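Long-range contacts in 2'-deoxycytidine 5'-triphosphate deaminase (Agrobacterium tumefaciens, PDB 2R9Q), which probably catalyses the hydrolytic deamination of dCTP to dUTP, releasing ammonia: residues G48-V54 / L75-S81; E187-A191 / E267-P272; I254-D258 / E316-H320; D34-Q39 / R162-I166. All blocks are in the same frame, centred on the assembly; numbering follows the deposited sequence.

Contact 1 (G48-V54 / L75-S81); sequences GSKAYRV and LHEVDLS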
loop_
_atom_site.group_PDB
_atom_site.type_symbol
_atom_site.label_atom_id
_atom_site.label_comp_id
_atom_site.label_asym_id
_atom_site.label_seq_id
_atom_site.Cartn_x
_atom_site.Cartn_y
_atom_site.Cartn_z
ATOM N N GLY B 48 -2.245 19.925 -24.718
ATOM C CA GLY B 48 -3.436 20.305 -25.456
ATOM C C GLY B 48 -4.667 20.412 -24.545
ATOM O O GLY B 48 -4.545 20.472 -23.326
ATOM N N SER B 49 -5.839 20.455 -25.174
ATOM C CA SER B 49 -7.133 20.668 -24.501
ATOM C C SER B 49 -7.867 19.417 -23.960
ATOM O O SER B 49 -8.847 19.558 -23.257
ATOM C CB SER B 49 -8.072 21.386 -25.473
ATOM O OG SER B 49 -7.495 22.591 -25.951
ATOM N N LYS B 50 -7.407 18.217 -24.309
ATOM C CA LYS B 50 -8.061 16.972 -23.922
ATOM C C LYS B 50 -7.030 16.041 -23.256
ATOM O O LYS B 50 -5.900 15.876 -23.759
ATOM C CB LYS B 50 -8.584 16.195 -25.139
ATOM C CG LYS B 50 -9.725 16.703 -26.032
ATOM C CD LYS B 50 -10.102 15.434 -26.967
ATOM C CE LYS B 50 -11.329 15.564 -28.022
ATOM N NZ LYS B 50 -11.983 14.169 -28.447
ATOM N N ALA B 51 -7.427 15.416 -22.158
ATOM C CA ALA B 51 -6.714 14.284 -21.588
ATOM C C ALA B 51 -7.578 13.017 -21.677
ATOM O O ALA B 51 -8.804 13.053 -21.557
ATOM C CB ALA B 51 -6.304 14.556 -20.142
ATOM N N TYR B 52 -6.918 11.898 -21.922
ATOM C CA TYR B 52 -7.577 10.626 -21.988
ATOM C C TYR B 52 -7.131 9.758 -20.838
ATOM O O TYR B 52 -5.953 9.468 -20.678
ATOM C CB TYR B 52 -7.288 9.935 -23.303
ATOM C CG TYR B 52 -7.764 10.664 -24.520
ATOM C CD1 TYR B 52 -9.118 10.733 -24.832
ATOM C CD2 TYR B 52 -6.856 11.304 -25.363
ATOM C CE1 TYR B 52 -9.547 11.387 -25.981
ATOM C CE2 TYR B 52 -7.271 11.951 -26.490
ATOM C CZ TYR B 52 -8.620 11.991 -26.810
ATOM O OH TYR B 52 -9.013 12.678 -27.952
ATOM N N ARG B 53 -8.096 9.393 -20.013
ATOM C CA ARG B 53 -7.858 8.542 -18.904
ATOM C C ARG B 53 -7.865 7.098 -19.412
ATOM O O ARG B 53 -8.754 6.683 -20.128
ATOM C CB ARG B 53 -8.861 8.776 -17.797
ATOM C CG ARG B 53 -8.451 8.060 -16.526
ATOM C CD ARG B 53 -9.518 7.243 -16.017
ATOM N NE ARG B 53 -9.211 6.695 -14.695
ATOM C CZ ARG B 53 -9.089 5.401 -14.424
ATOM N NH1 ARG B 53 -9.190 4.483 -15.371
ATOM N NH2 ARG B 53 -8.852 5.026 -13.199
ATOM N N VAL B 54 -6.783 6.390 -19.117
ATOM C CA VAL B 54 -6.582 5.034 -19.620
ATOM C C VAL B 54 -6.403 4.059 -18.456
ATOM O O VAL B 54 -6.101 4.431 -17.335
ATOM C CB VAL B 54 -5.448 4.933 -20.742
ATOM C CG1 VAL B 54 -5.829 5.798 -21.958
ATOM C CG2 VAL B 54 -4.029 5.259 -20.218
ATOM N N LEU B 75 -11.377 4.302 -21.100
ATOM C CA LEU B 75 -11.307 5.505 -21.890
ATOM C C LEU B 75 -12.343 6.597 -21.504
ATOM O O LEU B 75 -13.486 6.631 -21.994
ATOM C CB LEU B 75 -11.338 5.164 -23.374
ATOM C CG LEU B 75 -10.005 5.547 -24.083
ATOM C CD1 LEU B 75 -9.755 7.055 -24.223
ATOM C CD2 LEU B 75 -8.784 4.859 -23.367
ATOM N N HIS B 76 -11.915 7.487 -20.609
ATOM C CA HIS B 76 -12.676 8.685 -20.282
ATOM C C HIS B 76 -11.904 9.917 -20.775
ATOM O O HIS B 76 -10.710 10.054 -20.584
ATOM C CB HIS B 76 -12.982 8.774 -18.774
ATOM C CG HIS B 76 -13.883 9.921 -18.416
ATOM N ND1 HIS B 76 -15.255 9.884 -18.599
ATOM C CD2 HIS B 76 -13.602 11.151 -17.923
ATOM C CE1 HIS B 76 -15.771 11.044 -18.232
ATOM N NE2 HIS B 76 -14.790 11.826 -17.813
ATOM N N GLU B 77 -12.627 10.809 -21.433
ATOM C CA GLU B 77 -12.079 12.049 -21.919
ATOM C C GLU B 77 -12.234 13.125 -20.857
ATOM O O GLU B 77 -13.293 13.306 -20.294
ATOM C CB GLU B 77 -12.787 12.441 -23.199
ATOM C CG GLU B 77 -12.071 13.433 -24.031
ATOM C CD GLU B 77 -12.895 13.886 -25.231
ATOM O OE1 GLU B 77 -13.653 13.062 -25.780
ATOM O OE2 GLU B 77 -12.782 15.062 -25.623
ATOM N N VAL B 78 -11.151 13.832 -20.591
ATOM C CA VAL B 78 -11.111 14.909 -19.619
ATOM C C VAL B 78 -10.770 16.216 -20.352
ATOM O O VAL B 78 -9.839 16.268 -21.135
ATOM C CB VAL B 78 -10.035 14.598 -18.562
ATOM C CG1 VAL B 78 -9.999 15.675 -17.488
ATOM C CG2 VAL B 78 -10.255 13.193 -17.974
ATOM N N ASP B 79 -11.532 17.262 -20.102
ATOM C CA ASP B 79 -11.262 18.544 -20.706
ATOM C C ASP B 79 -10.285 19.329 -19.847
ATOM O O ASP B 79 -10.489 19.490 -18.638
ATOM C CB ASP B 79 -12.559 19.310 -20.934
ATOM C CG ASP B 79 -12.344 20.803 -21.106
ATOM O OD1 ASP B 79 -11.872 21.239 -22.190
ATOM O OD2 ASP B 79 -12.656 21.547 -20.139
ATOM N N LEU B 80 -9.217 19.799 -20.481
ATOM C CA LEU B 80 -8.196 20.593 -19.784
ATOM C C LEU B 80 -8.281 22.100 -20.067
ATOM O O LEU B 80 -7.385 22.875 -19.686
ATOM C CB LEU B 80 -6.816 20.098 -20.149
ATOM C CG LEU B 80 -6.500 18.633 -19.903
ATOM C CD1 LEU B 80 -5.045 18.420 -20.282
ATOM C CD2 LEU B 80 -6.818 18.217 -18.470
ATOM N N SER B 81 -9.346 22.529 -20.725
ATOM C CA SER B 81 -9.510 23.966 -21.041
ATOM C C SER B 81 -9.429 24.886 -19.823
ATOM O O SER B 81 -8.898 25.985 -19.933
ATOM C CB SER B 81 -10.818 24.211 -21.787
ATOM O OG SER B 81 -10.802 23.504 -23.017
#

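Contact 2 (E187-A191 / E267-P272); sequences ETLVA and EAVHVP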
loop_
_atom_site.group_PDB
_atom_site.type_symbol
_atom_site.label_atom_id
_atom_site.label_comp_id
_atom_site.label_asym_id
_atom_site.label_seq_id
_atom_site.Cartn_x
_atom_site.Cartn_y
_atom_site.Cartn_z
ATOM N N GLU B 187 37.811 24.203 -18.877
ATOM C CA GLU B 187 36.734 24.754 -18.057
ATOM C C GLU B 187 36.703 23.962 -16.746
ATOM O O GLU B 187 37.465 23.006 -16.584
ATOM C CB GLU B 187 35.417 24.610 -18.807
ATOM C CG GLU B 187 35.462 25.125 -20.260
ATOM C CD GLU B 187 35.191 26.624 -20.382
ATOM O OE1 GLU B 187 35.288 27.335 -19.362
ATOM O OE2 GLU B 187 34.868 27.093 -21.501
ATOM N N THR B 188 35.858 24.343 -15.796
ATOM C CA THR B 188 35.706 23.527 -14.583
ATOM C C THR B 188 34.406 22.729 -14.716
ATOM O O THR B 188 33.353 23.319 -14.852
ATOM C CB THR B 188 35.732 24.391 -13.277
ATOM O OG1 THR B 188 37.083 24.622 -12.868
ATOM C CG2 THR B 188 35.019 23.701 -12.145
ATOM N N LEU B 189 34.496 21.400 -14.739
ATOM C CA LEU B 189 33.303 20.526 -14.741
ATOM C C LEU B 189 32.838 20.117 -13.330
ATOM O O LEU B 189 31.647 20.019 -13.078
ATOM C CB LEU B 189 33.524 19.279 -15.605
ATOM C CG LEU B 189 33.739 19.453 -17.114
ATOM C CD1 LEU B 189 33.751 18.078 -17.765
ATOM C CD2 LEU B 189 32.706 20.354 -17.762
ATOM N N VAL B 190 33.786 19.861 -12.437
ATOM C CA VAL B 190 33.514 19.642 -11.017
ATOM C C VAL B 190 34.472 20.501 -10.199
ATOM O O VAL B 190 35.664 20.520 -10.483
ATOM C CB VAL B 190 33.715 18.180 -10.636
ATOM C CG1 VAL B 190 33.281 17.947 -9.204
ATOM C CG2 VAL B 190 32.939 17.289 -11.587
ATOM N N ALA B 191 33.958 21.204 -9.194
ATOM C CA ALA B 191 34.780 22.070 -8.341
ATOM C C ALA B 191 35.659 21.239 -7.404
ATOM O O ALA B 191 35.572 21.361 -6.190
ATOM C CB ALA B 191 33.892 23.018 -7.534
ATOM N N GLU B 267 28.999 16.715 -5.433
ATOM C CA GLU B 267 29.663 17.484 -6.479
ATOM C C GLU B 267 28.890 18.729 -6.926
ATOM O O GLU B 267 27.691 18.678 -7.201
ATOM C CB GLU B 267 29.981 16.613 -7.685
ATOM C CG GLU B 267 30.839 15.428 -7.360
ATOM C CD GLU B 267 30.068 14.252 -6.810
ATOM O OE1 GLU B 267 28.814 14.322 -6.810
ATOM O OE2 GLU B 267 30.718 13.254 -6.384
ATOM N N ALA B 268 29.610 19.854 -6.943
ATOM C CA ALA B 268 29.179 21.093 -7.572
ATOM C C ALA B 268 29.626 20.981 -9.036
ATOM O O ALA B 268 30.816 20.910 -9.316
ATOM C CB ALA B 268 29.819 22.295 -6.887
ATOM N N VAL B 269 28.666 20.969 -9.955
ATOM C CA VAL B 269 28.915 20.681 -11.367
ATOM C C VAL B 269 28.665 21.902 -12.304
ATOM O O VAL B 269 27.869 22.790 -12.004
ATOM C CB VAL B 269 28.155 19.333 -11.795
ATOM C CG1 VAL B 269 26.637 19.518 -12.053
ATOM C CG2 VAL B 269 28.818 18.714 -12.986
ATOM N N HIS B 270 29.391 21.957 -13.419
ATOM C CA HIS B 270 29.281 23.036 -14.413
ATOM C C HIS B 270 29.198 22.421 -15.825
ATOM O O HIS B 270 29.916 21.470 -16.151
ATOM C CB HIS B 270 30.454 24.003 -14.238
ATOM C CG HIS B 270 30.682 24.976 -15.364
ATOM N ND1 HIS B 270 29.724 25.874 -15.792
ATOM C CD2 HIS B 270 31.790 25.238 -16.098
ATOM C CE1 HIS B 270 30.225 26.628 -16.755
ATOM N NE2 HIS B 270 31.480 26.265 -16.950
ATOM N N VAL B 271 28.241 22.929 -16.610
ATOM C CA VAL B 271 28.087 22.621 -18.037
ATOM C C VAL B 271 28.458 23.897 -18.839
ATOM O O VAL B 271 27.730 24.884 -18.817
ATOM C CB VAL B 271 26.662 22.141 -18.382
ATOM C CG1 VAL B 271 26.606 21.653 -19.795
ATOM C CG2 VAL B 271 26.207 21.028 -17.442
ATOM N N PRO B 272 29.642 23.899 -19.489
ATOM C CA PRO B 272 30.068 25.006 -20.357
ATOM C C PRO B 272 29.084 25.307 -21.489
ATOM O O PRO B 272 28.389 24.398 -21.942
ATOM C CB PRO B 272 31.394 24.502 -20.922
ATOM C CG PRO B 272 31.904 23.533 -19.889
ATOM C CD PRO B 272 30.696 22.873 -19.374
#

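Contact 3 (I254-D258 / E316-H320); sequences ILDPD and EVRSH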
loop_
_atom_site.group_PDB
_atom_site.type_symbol
_atom_site.label_atom_id
_atom_site.label_comp_id
_atom_site.label_asym_id
_atom_site.label_seq_id
_atom_site.Cartn_x
_atom_site.Cartn_y
_atom_site.Cartn_z
ATOM N N ILE B 254 17.781 5.657 5.301
ATOM C CA ILE B 254 17.004 4.492 4.870
ATOM C C ILE B 254 15.946 4.957 3.877
ATOM O O ILE B 254 15.048 5.723 4.200
ATOM C CB ILE B 254 16.396 3.689 6.062
ATOM C CG1 ILE B 254 17.542 3.053 6.881
ATOM C CG2 ILE B 254 15.380 2.628 5.576
ATOM C CD1 ILE B 254 17.108 2.404 8.172
ATOM N N LEU B 255 16.113 4.474 2.655
ATOM C CA LEU B 255 15.189 4.653 1.568
ATOM C C LEU B 255 14.075 3.590 1.592
ATOM O O LEU B 255 14.303 2.445 1.200
ATOM C CB LEU B 255 15.953 4.573 0.241
ATOM C CG LEU B 255 17.005 5.623 -0.138
ATOM C CD1 LEU B 255 17.579 5.261 -1.509
ATOM C CD2 LEU B 255 16.444 7.049 -0.110
ATOM N N ASP B 256 12.889 4.014 2.037
ATOM C CA ASP B 256 11.633 3.241 2.060
ATOM C C ASP B 256 11.153 3.251 0.633
ATOM O O ASP B 256 11.084 4.321 0.044
ATOM C CB ASP B 256 10.605 3.906 3.047
ATOM C CG ASP B 256 9.153 3.283 3.023
ATOM O OD1 ASP B 256 8.703 2.678 2.011
ATOM O OD2 ASP B 256 8.439 3.427 4.060
ATOM N N PRO B 257 10.852 2.065 0.066
ATOM C CA PRO B 257 10.557 2.000 -1.373
ATOM C C PRO B 257 9.244 2.698 -1.794
ATOM O O PRO B 257 9.113 3.078 -2.958
ATOM C CB PRO B 257 10.522 0.470 -1.681
ATOM C CG PRO B 257 10.874 -0.222 -0.437
ATOM C CD PRO B 257 10.755 0.735 0.704
ATOM N N ASP B 258 8.302 2.866 -0.861
ATOM C CA ASP B 258 7.050 3.613 -1.146
ATOM C C ASP B 258 7.213 5.151 -1.106
ATOM O O ASP B 258 6.315 5.869 -1.486
ATOM C CB ASP B 258 5.921 3.232 -0.166
ATOM C CG ASP B 258 5.676 1.704 -0.076
ATOM O OD1 ASP B 258 5.561 1.201 1.086
ATOM O OD2 ASP B 258 5.603 1.019 -1.150
ATOM N N GLU B 316 16.249 13.119 -7.443
ATOM C CA GLU B 316 15.150 12.337 -6.897
ATOM C C GLU B 316 15.573 10.866 -6.851
ATOM O O GLU B 316 15.805 10.246 -7.869
ATOM C CB GLU B 316 13.820 12.542 -7.651
ATOM C CG GLU B 316 13.255 13.979 -7.607
ATOM C CD GLU B 316 13.919 14.878 -8.622
ATOM O OE1 GLU B 316 14.043 14.445 -9.784
ATOM O OE2 GLU B 316 14.344 15.997 -8.259
ATOM N N VAL B 317 15.665 10.336 -5.645
ATOM C CA VAL B 317 16.105 8.980 -5.407
ATOM C C VAL B 317 14.958 8.175 -4.804
ATOM O O VAL B 317 14.235 8.638 -3.910
ATOM C CB VAL B 317 17.350 8.976 -4.466
ATOM C CG1 VAL B 317 17.765 7.589 -4.086
ATOM C CG2 VAL B 317 18.479 9.781 -5.062
ATOM N N ARG B 318 14.774 6.991 -5.361
ATOM C CA ARG B 318 13.840 6.004 -4.875
ATOM C C ARG B 318 14.539 4.644 -4.793
ATOM O O ARG B 318 15.357 4.291 -5.636
ATOM C CB ARG B 318 12.653 5.862 -5.820
ATOM C CG ARG B 318 11.632 6.981 -5.839
ATOM C CD ARG B 318 10.564 6.630 -6.928
ATOM N NE ARG B 318 9.215 7.141 -6.674
ATOM C CZ ARG B 318 8.328 6.611 -5.820
ATOM N NH1 ARG B 318 7.139 7.177 -5.699
ATOM N NH2 ARG B 318 8.623 5.541 -5.076
ATOM N N SER B 319 14.207 3.894 -3.750
ATOM C CA SER B 319 14.623 2.508 -3.650
ATOM C C SER B 319 13.575 1.634 -4.317
ATOM O O SER B 319 12.373 1.957 -4.350
ATOM C CB SER B 319 14.821 2.066 -2.202
ATOM O OG SER B 319 13.584 1.964 -1.585
ATOM N N HIS B 320 14.065 0.514 -4.837
ATOM C CA HIS B 320 13.241 -0.430 -5.555
ATOM C C HIS B 320 13.122 -1.764 -4.832
ATOM O O HIS B 320 14.118 -2.367 -4.426
ATOM C CB HIS B 320 13.792 -0.582 -6.958
ATOM C CG HIS B 320 13.770 0.712 -7.703
ATOM N ND1 HIS B 320 12.631 1.489 -7.772
ATOM C CD2 HIS B 320 14.747 1.403 -8.344
ATOM C CE1 HIS B 320 12.904 2.595 -8.439
ATOM N NE2 HIS B 320 14.177 2.571 -8.798
HETATM O O HOH W 1 12.611 5.073 -1.950
HETATM O O HOH W 2 10.219 2.815 -5.397
#

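Contact 4 (D34-Q39 / R162-I166); sequences DVDQVQ and RLSQI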
loop_
_atom_site.group_PDB
_atom_site.type_symbol
_atom_site.label_atom_id
_atom_site.label_comp_id
_atom_site.label_asym_id
_atom_site.label_seq_id
_atom_site.Cartn_x
_atom_site.Cartn_y
_atom_site.Cartn_z
ATOM N N ASP B 34 5.383 30.069 -25.975
ATOM C CA ASP B 34 5.586 30.928 -24.801
ATOM C C ASP B 34 6.925 31.660 -24.992
ATOM O O ASP B 34 7.847 31.113 -25.586
ATOM C CB ASP B 34 5.651 30.135 -23.475
ATOM C CG ASP B 34 4.391 29.315 -23.171
ATOM O OD1 ASP B 34 3.293 29.611 -23.709
ATOM O OD2 ASP B 34 4.521 28.354 -22.358
ATOM N N VAL B 35 7.035 32.884 -24.484
ATOM C CA VAL B 35 8.298 33.640 -24.596
ATOM C C VAL B 35 9.465 32.820 -24.045
ATOM O O VAL B 35 10.549 32.798 -24.634
ATOM C CB VAL B 35 8.234 35.059 -23.914
ATOM C CG1 VAL B 35 7.741 34.965 -22.473
ATOM C CG2 VAL B 35 9.608 35.778 -24.015
ATOM N N ASP B 36 9.200 32.086 -22.962
ATOM C CA ASP B 36 10.209 31.306 -22.263
ATOM C C ASP B 36 10.141 29.803 -22.551
ATOM O O ASP B 36 10.657 28.991 -21.765
ATOM C CB ASP B 36 10.081 31.575 -20.768
ATOM C CG ASP B 36 8.759 31.118 -20.204
ATOM O OD1 ASP B 36 7.756 31.056 -20.938
ATOM O OD2 ASP B 36 8.724 30.814 -19.009
ATOM N N GLN B 37 9.543 29.435 -23.690
ATOM C CA GLN B 37 9.304 28.020 -24.002
ATOM C C GLN B 37 10.538 27.310 -24.529
ATOM O O GLN B 37 10.717 26.110 -24.273
ATOM C CB GLN B 37 8.156 27.832 -24.980
ATOM C CG GLN B 37 7.478 26.502 -24.826
ATOM C CD GLN B 37 6.401 26.279 -25.860
ATOM O OE1 GLN B 37 5.633 27.175 -26.157
ATOM N NE2 GLN B 37 6.341 25.080 -26.406
ATOM N N VAL B 38 11.378 28.054 -25.246
ATOM C CA VAL B 38 12.614 27.522 -25.814
ATOM C C VAL B 38 13.741 27.734 -24.804
ATOM O O VAL B 38 14.033 28.862 -24.389
ATOM C CB VAL B 38 12.966 28.173 -27.179
ATOM C CG1 VAL B 38 14.207 27.512 -27.794
ATOM C CG2 VAL B 38 11.743 28.120 -28.149
ATOM N N GLN B 39 14.322 26.629 -24.369
ATOM C CA GLN B 39 15.415 26.648 -23.442
ATOM C C GLN B 39 16.676 26.670 -24.299
ATOM O O GLN B 39 16.594 26.494 -25.525
ATOM C CB GLN B 39 15.353 25.427 -22.504
ATOM C CG GLN B 39 14.013 25.211 -21.789
ATOM C CD GLN B 39 13.606 26.377 -20.953
ATOM O OE1 GLN B 39 14.444 27.116 -20.445
ATOM N NE2 GLN B 39 12.308 26.583 -20.829
ATOM N N ARG B 162 3.329 22.661 -18.855
ATOM C CA ARG B 162 4.607 22.212 -19.382
ATOM C C ARG B 162 5.209 21.247 -18.396
ATOM O O ARG B 162 5.595 21.645 -17.338
ATOM C CB ARG B 162 5.507 23.411 -19.617
ATOM C CG ARG B 162 5.086 24.203 -20.828
ATOM C CD ARG B 162 5.309 25.675 -20.711
ATOM N NE ARG B 162 6.710 25.948 -20.457
ATOM C CZ ARG B 162 7.304 27.137 -20.516
ATOM N NH1 ARG B 162 6.641 28.223 -20.848
ATOM N NH2 ARG B 162 8.599 27.231 -20.253
ATOM N N LEU B 163 5.232 19.962 -18.731
ATOM C CA LEU B 163 5.755 18.942 -17.810
ATOM C C LEU B 163 7.042 18.317 -18.333
ATOM O O LEU B 163 7.873 17.829 -17.576
ATOM C CB LEU B 163 4.696 17.902 -17.501
ATOM C CG LEU B 163 3.410 18.234 -16.714
ATOM C CD1 LEU B 163 2.413 19.027 -17.547
ATOM C CD2 LEU B 163 2.725 16.949 -16.290
ATOM N N SER B 164 7.256 18.472 -19.624
ATOM C CA SER B 164 8.261 17.746 -20.343
ATOM C C SER B 164 9.013 18.645 -21.288
ATOM O O SER B 164 8.555 19.718 -21.615
ATOM C CB SER B 164 7.553 16.650 -21.120
ATOM O OG SER B 164 8.473 15.748 -21.645
ATOM N N GLN B 165 10.180 18.193 -21.719
ATOM C CA GLN B 165 10.953 18.877 -22.756
ATOM C C GLN B 165 11.642 17.943 -23.765
ATOM O O GLN B 165 11.974 16.805 -23.465
ATOM C CB GLN B 165 11.937 19.869 -22.164
ATOM C CG GLN B 165 12.750 19.382 -21.063
ATOM C CD GLN B 165 13.485 20.481 -20.353
ATOM O OE1 GLN B 165 14.552 20.246 -19.794
ATOM N NE2 GLN B 165 12.944 21.697 -20.384
ATOM N N ILE B 166 11.805 18.468 -24.977
ATOM C CA ILE B 166 12.376 17.758 -26.106
ATOM C C ILE B 166 13.699 18.439 -26.551
ATOM O O ILE B 166 13.755 19.653 -26.751
ATOM C CB ILE B 166 11.320 17.637 -27.246
ATOM C CG1 ILE B 166 11.797 16.735 -28.385
ATOM C CG2 ILE B 166 10.916 18.979 -27.812
ATOM C CD1 ILE B 166 10.756 16.580 -29.451
#

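Contact 1 (G48-V54 / L75-S81)
Y52 lays its ring beside two side chains of segment 75-81: CD1 is 3.8 Å from CD1 of L75, and CE1 is 3.8 Å from CG of E77. The E77 chain runs extended alongside the ring in the same direction, its carboxylate plane turned 52° from the ring plane. Its CG lies anti to the backbone N (chi1 -162°), which carries the acid toward K50, and K50 NZ forms a salt bridge with OE2, although the position of that oxygen is uncertain. K50, Y52 and E77 thus occupy one face of the sheet. On the other face, CB of A51 sits 4.1 Å from CB of V78 and also touches CD2 of L80, and R53 meets H76 through their CB atoms. The R53 side chain then leads away to a salt bridge with E87 of the second subunit. At one end V54 CG1 and L75 CD2 are pressed to 3.4 Å. The backbones are joined by a pair of bonds between A51 and V78 (A51 N to V78 O 2.8 Å, V78 N to A51 O 2.7 Å), and by a second pair between R53 and H76. At the strand's end, D79 OD1 accepts from S81 N and S81 OG, the first bond making an Asx turn. Strand 50-54 also pairs with strand 91-101, so within this chain strand 76-79 adds an antiparallel edge to a sheet of the N-terminal dUTPase-like domain.

Contact 2 (E187-A191 / E267-P272)
The imidazole of H270 has the carbonyl carbon of T188 in plane at its edge, the T188 oxygen being modelled doubtfully close, while the backbone N of P272 lies over one face, 3.9 Å above the ring plane and offset toward the rim. Placing CG anti to its own backbone N (chi1 166°) swings the ring toward 187-191, and ND1 is engaged by the carbonyl O of F301, which fixes the ring's rotation. The pyrrolidine of P272 is met by two side chains. CB of E187 stands 3.8 Å from its CG, the two side chains sliding past each other in opposite directions, whereas L189 crosses the proline at about a right angle and brings CD2 to 3.6 Å from CD. That leucine branch reaches the proline although the CB of L189 starts away from it, and L183 of helix 177-186 packs on both residues.

The contact joins the exit of helix 177-186, which E187 leaves, to the end of strand 261-269 in the C-terminal dUTPase-like domain. A single beta bridge pairs V190 with V269. Its two hydrogen bonds run from H270 N to L189 O at 3.0 Å and from A191 N to A268 O at 3.2 Å. The same two oxygens also receive CA-H contacts, from V269 and V190 respectively. Farther along, V190 CG1 lies 3.9 Å from CB of E267, whose carboxylate turns away to bond the hydroxyl of S205. CB of A191 and CB of A268 touch at 4.2 Å.

Contact 3 (I254-D258 / E316-H320)
An Asx turn follows strand 252-255 in the C-terminal dUTPase-like domain, and this contact lays it against the end of strand 311-319 of the neighbouring five-stranded antiparallel sheet. The turn is closed by D258 N, which donates to D256 OD1 at 2.9 Å. The two segments form no direct backbone-to-backbone hydrogen bond; a serine hydroxyl and two waters join them instead. S319 carries its OG between its backbone N and carbonyl carbon (chi1 71°), a rotamer that points the hydroxyl into the bend at L255-P257. From there OG donates to L255 O at 2.9 Å, approaching from 65° above the carbonyl plane and thus well away from a lone pair. OG of S319 also lies 3.4 Å from CB of P257.

One water accepts from S319 N and donates to D256 O, linking the two backbones beside the hydroxyl. The other donates to both P257 O and S319 O and receives a weak bond from NH2 of R318, so it ties three groups together. P257 O lies at the edge of the R318 guanidinium, in its plane. R318 has its strongest partner elsewhere, in a salt bridge from NH1 to D120, and the arginine therefore also connects this corner to the N-terminal half of the chain.

Next to the polar bridge the contact is apolar. CB of L255 packs 3.7 Å from CB of S319, and F289 touches both L255 and V317. These last two side chains cross at about a right angle, L255 CD1 pressing closely on V317 CG1 at 3.5 Å.

Contact 4 (D34-Q39 / R162-I166)
Salt bridges from R162 to D34 and D36 dominate this contact. NH1 serves both acids, lying 2.6 Å from OD2 of D34 and 3.0 Å from OD1 of D36. The two carboxylates receive it differently: D34 uses its anti lone pair, with its plane 29° from that of the guanidinium, whereas D36 is met from above its carboxylate plane, the planes 65° apart. Bends at chi2 and chi3 of the arginine bring its guanidinium up to the side chains of D34 and D36. A weaker hydrogen bond runs from NH2 to D36 O at 3.1 Å, and NH2 also has a salt bridge to D44. The neighbouring acids would probably stabilise the arginine's charge.

Van der Waals contact comes from Q37, whose CG lies 4.3 Å above the plane of the R162 guanidinium, over its centre. Farther along, CG of Q39 touches NE2 of Q165 at 3.9 Å, the side chains crossing at about a right angle; that NE2 donates to D44.

Within 34-39, D34 N donates to OE1 of Q37, and Q37 N donates to D34 O, closing a type I beta turn. An arginine on strand 162-170 thereby anchors that turn through a salt-bridge network in the N-terminal dUTPase-like domain.

How the contacts relate
Contacts 1 and 4 belong to the N-terminal dUTPase-like domain, contacts 2 and 3 to the C-terminal one. Only contact 1 is a regular strand pairing, with a ladder of backbone bonds; contact 2 has a single bridge, contact 3 relies on a hydroxyl and waters, and contact 4 on charge. All four are partly buried: contact 1 has the most exposed residues, at a sheet edge, and contact 4 lies nearest the chain centre, about 12 Å away. Contacts 2 and 3 reach one sheet through neighbouring strands 261-269 and 311-319, their centres about 27 Å apart. Contacts 1 and 3 also meet other subunits, whereas no other chain of the assembly touches contacts 2 and 4.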